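Local atomic coordinates of pilus tip adhesin Cpa (Streptococcus pyogenes, PDB entry 4C0Z), a protein that sits at the pilus tip and mediates adhesion by binding covalently, through reactive thioester bonds, to molecules on the host cell surface. Residues A133-Y136 / Y137-S140. Sequence-based numbering, arbitrary orientation.
Sequences AIWY and YTDS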
ATOM      1  N   ALA I 133       8.282  -0.193 -10.466  1.00 43.60           N
ATOM      2  CA  ALA I 133       8.989   0.969 -11.005  1.00 44.92           C
ATOM      3  C   ALA I 133       8.066   2.216 -10.955  1.00 45.11           C
ATOM      4  O   ALA I 133       8.517   3.300 -10.578  1.00 43.23           O
ATOM      5  CB  ALA I 133       9.454   0.691 -12.425  1.00 48.67           C
ATOM      6  N   ILE I 134       6.773   2.043 -11.267  1.00 41.33           N
ATOM      7  CA  ILE I 134       5.763   3.110 -11.167  1.00 40.73           C
ATOM      8  C   ILE I 134       5.646   3.633  -9.710  1.00 41.89           C
ATOM      9  O   ILE I 134       5.746   4.847  -9.489  1.00 42.43           O
ATOM     10  CB  ILE I 134       4.384   2.647 -11.744  1.00 41.98           C
ATOM     11  CG1 ILE I 134       4.432   2.498 -13.318  1.00 44.41           C
ATOM     12  CG2 ILE I 134       3.226   3.555 -11.283  1.00 39.11           C
ATOM     13  CD1 ILE I 134       4.650   3.798 -14.126  1.00 54.09           C
ATOM     14  N   TRP I 135       5.490   2.715  -8.734  1.00 36.18           N
ATOM     15  CA  TRP I 135       5.377   3.045  -7.303  1.00 34.90           C
ATOM     16  C   TRP I 135       6.583   3.795  -6.781  1.00 37.63           C
ATOM     17  O   TRP I 135       6.420   4.640  -5.903  1.00 36.32           O
ATOM     18  CB  TRP I 135       5.148   1.797  -6.444  1.00 32.42           C
ATOM     19  CG  TRP I 135       3.772   1.229  -6.530  1.00 32.19           C
ATOM     20  CD1 TRP I 135       2.609   1.914  -6.713  1.00 33.96           C
ATOM     21  CD2 TRP I 135       3.399  -0.133  -6.283  1.00 31.25           C
ATOM     22  NE1 TRP I 135       1.547   1.056  -6.661  1.00 31.76           N
ATOM     23  CE2 TRP I 135       2.000  -0.209  -6.402  1.00 32.40           C
ATOM     24  CE3 TRP I 135       4.119  -1.303  -6.002  1.00 33.04           C
ATOM     25  CZ2 TRP I 135       1.304  -1.402  -6.256  1.00 31.17           C
ATOM     26  CZ3 TRP I 135       3.432  -2.486  -5.871  1.00 33.50           C
ATOM     27  CH2 TRP I 135       2.039  -2.529  -5.970  1.00 32.75           C
ATOM     28  N   TYR I 136       7.788   3.492  -7.319  1.00 34.51           N
ATOM     29  CA  TYR I 136       9.020   4.175  -6.954  1.00 36.30           C
ATOM     30  C   TYR I 136       8.844   5.696  -7.193  1.00 43.26           C
ATOM     31  O   TYR I 136       9.274   6.500  -6.371  1.00 41.96           O
ATOM     32  CB  TYR I 136      10.202   3.611  -7.784  1.00 39.72           C
ATOM     33  CG  TYR I 136      11.522   4.307  -7.539  1.00 43.40           C
ATOM     34  CD1 TYR I 136      12.299   3.999  -6.427  1.00 45.80           C
ATOM     35  CD2 TYR I 136      12.002   5.262  -8.425  1.00 46.57           C
ATOM     36  CE1 TYR I 136      13.520   4.633  -6.201  1.00 50.76           C
ATOM     37  CE2 TYR I 136      13.219   5.907  -8.207  1.00 49.92           C
ATOM     38  CZ  TYR I 136      13.972   5.594  -7.091  1.00 57.19           C
ATOM     39  OH  TYR I 136      15.159   6.234  -6.860  1.00 61.45           O
ATOM     40  N   TYR I 137       8.180   6.078  -8.299  1.00 42.26           N
ATOM     41  CA  TYR I 137       7.970   7.489  -8.628  1.00 43.54           C
ATOM     42  C   TYR I 137       6.690   8.073  -8.048  1.00 46.10           C
ATOM     43  O   TYR I 137       6.725   9.181  -7.522  1.00 47.43           O
ATOM     44  CB  TYR I 137       8.042   7.722 -10.145  1.00 46.61           C
ATOM     45  CG  TYR I 137       9.460   7.639 -10.669  1.00 51.77           C
ATOM     46  CD1 TYR I 137      10.355   8.693 -10.491  1.00 55.48           C
ATOM     47  CD2 TYR I 137       9.929   6.482 -11.286  1.00 53.95           C
ATOM     48  CE1 TYR I 137      11.676   8.599 -10.927  1.00 58.28           C
ATOM     49  CE2 TYR I 137      11.241   6.387 -11.752  1.00 57.99           C
ATOM     50  CZ  TYR I 137      12.111   7.447 -11.570  1.00 64.83           C
ATOM     51  OH  TYR I 137      13.401   7.322 -12.013  1.00 68.78           O
ATOM     52  N   THR I 138       5.575   7.360  -8.150  1.00 39.42           N
ATOM     53  CA  THR I 138       4.279   7.877  -7.698  1.00 37.13           C
ATOM     54  C   THR I 138       4.109   7.944  -6.180  1.00 39.56           C
ATOM     55  O   THR I 138       3.368   8.795  -5.682  1.00 37.57           O
ATOM     56  CB  THR I 138       3.147   7.043  -8.281  1.00 37.13           C
ATOM     57  OG1 THR I 138       3.231   5.715  -7.768  1.00 35.00           O
ATOM     58  CG2 THR I 138       3.118   7.062  -9.795  1.00 37.44           C
ATOM     59  N   ASP I 139       4.752   7.022  -5.455  1.00 36.08           N
ATOM     60  CA  ASP I 139       4.596   6.900  -4.009  1.00 34.21           C
ATOM     61  C   ASP I 139       5.908   6.940  -3.243  1.00 40.79           C
ATOM     62  O   ASP I 139       5.908   6.681  -2.042  1.00 40.71           O
ATOM     63  CB  ASP I 139       3.846   5.595  -3.715  1.00 32.62           C
ATOM     64  CG  ASP I 139       2.378   5.690  -4.029  1.00 34.28           C
ATOM     65  OD1 ASP I 139       2.000   5.426  -5.198  1.00 38.78           O
ATOM     66  OD2 ASP I 139       1.609   6.112  -3.136  1.00 33.78           O
ATOM     67  N   SER I 140       7.012   7.273  -3.923  1.00 40.72           N
ATOM     68  CA  SER I 140       8.370   7.306  -3.358  1.00 42.74           C
ATOM     69  C   SER I 140       8.678   5.995  -2.601  1.00 45.94           C
ATOM     70  O   SER I 140       9.220   6.030  -1.490  1.00 45.11           O
ATOM     71  CB  SER I 140       8.590   8.548  -2.487  1.00 45.73           C
ATOM     72  OG  SER I 140       8.340   9.743  -3.206  1.00 52.46           O
TER
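Ile-134 O takes the amide of Thr-138 in a nearly straight bond (N to O 2.9 Å, 173° at the hydrogen) and also the amide of Tyr-137 in a more bent one, while Asp-139 N reaches Trp-135 O at 2.9 Å just where the chain leaves helical angles. The adjacent tyrosines form a T-shaped pair, ring planes 86° apart: the flat ring of Tyr-137 offers a face to the edge of Tyr-136, with CD2 of Tyr-136 3.6 Å from CE2 of Tyr-137. Their first torsions differ, CG of Tyr-136 lying anti to its backbone N (177°) and CG of Tyr-137 anti to its carbonyl carbon, and from these positions the neighbouring rings meet. Thr-138 suits the last helical turn because its two branches do different work: CG2 packs on CG2 of Ile-134 (3.8 Å), whereas OG1 comes to the edge of the Trp-135 indole, 4.0 Å from CD1, within reach of both Ile-134 O and Asp-139 OD1. Asp-139 suits the helix end because each oxygen of its buried carboxylate can take one amide, OD1 that of Asn-57 and OD2 that of Leu-58, residues that line the spermidine pocket with Trp-135. In this thioester domain, helix 123-138 packs Tyr-137 and Ile-134 against Ile-105 of helix 98-108, and Ile-134 and Thr-138 against Leu-207 of strand 205-211, while Trp-135 touches Cys-55 of strand 51-56, the thioester cysteine.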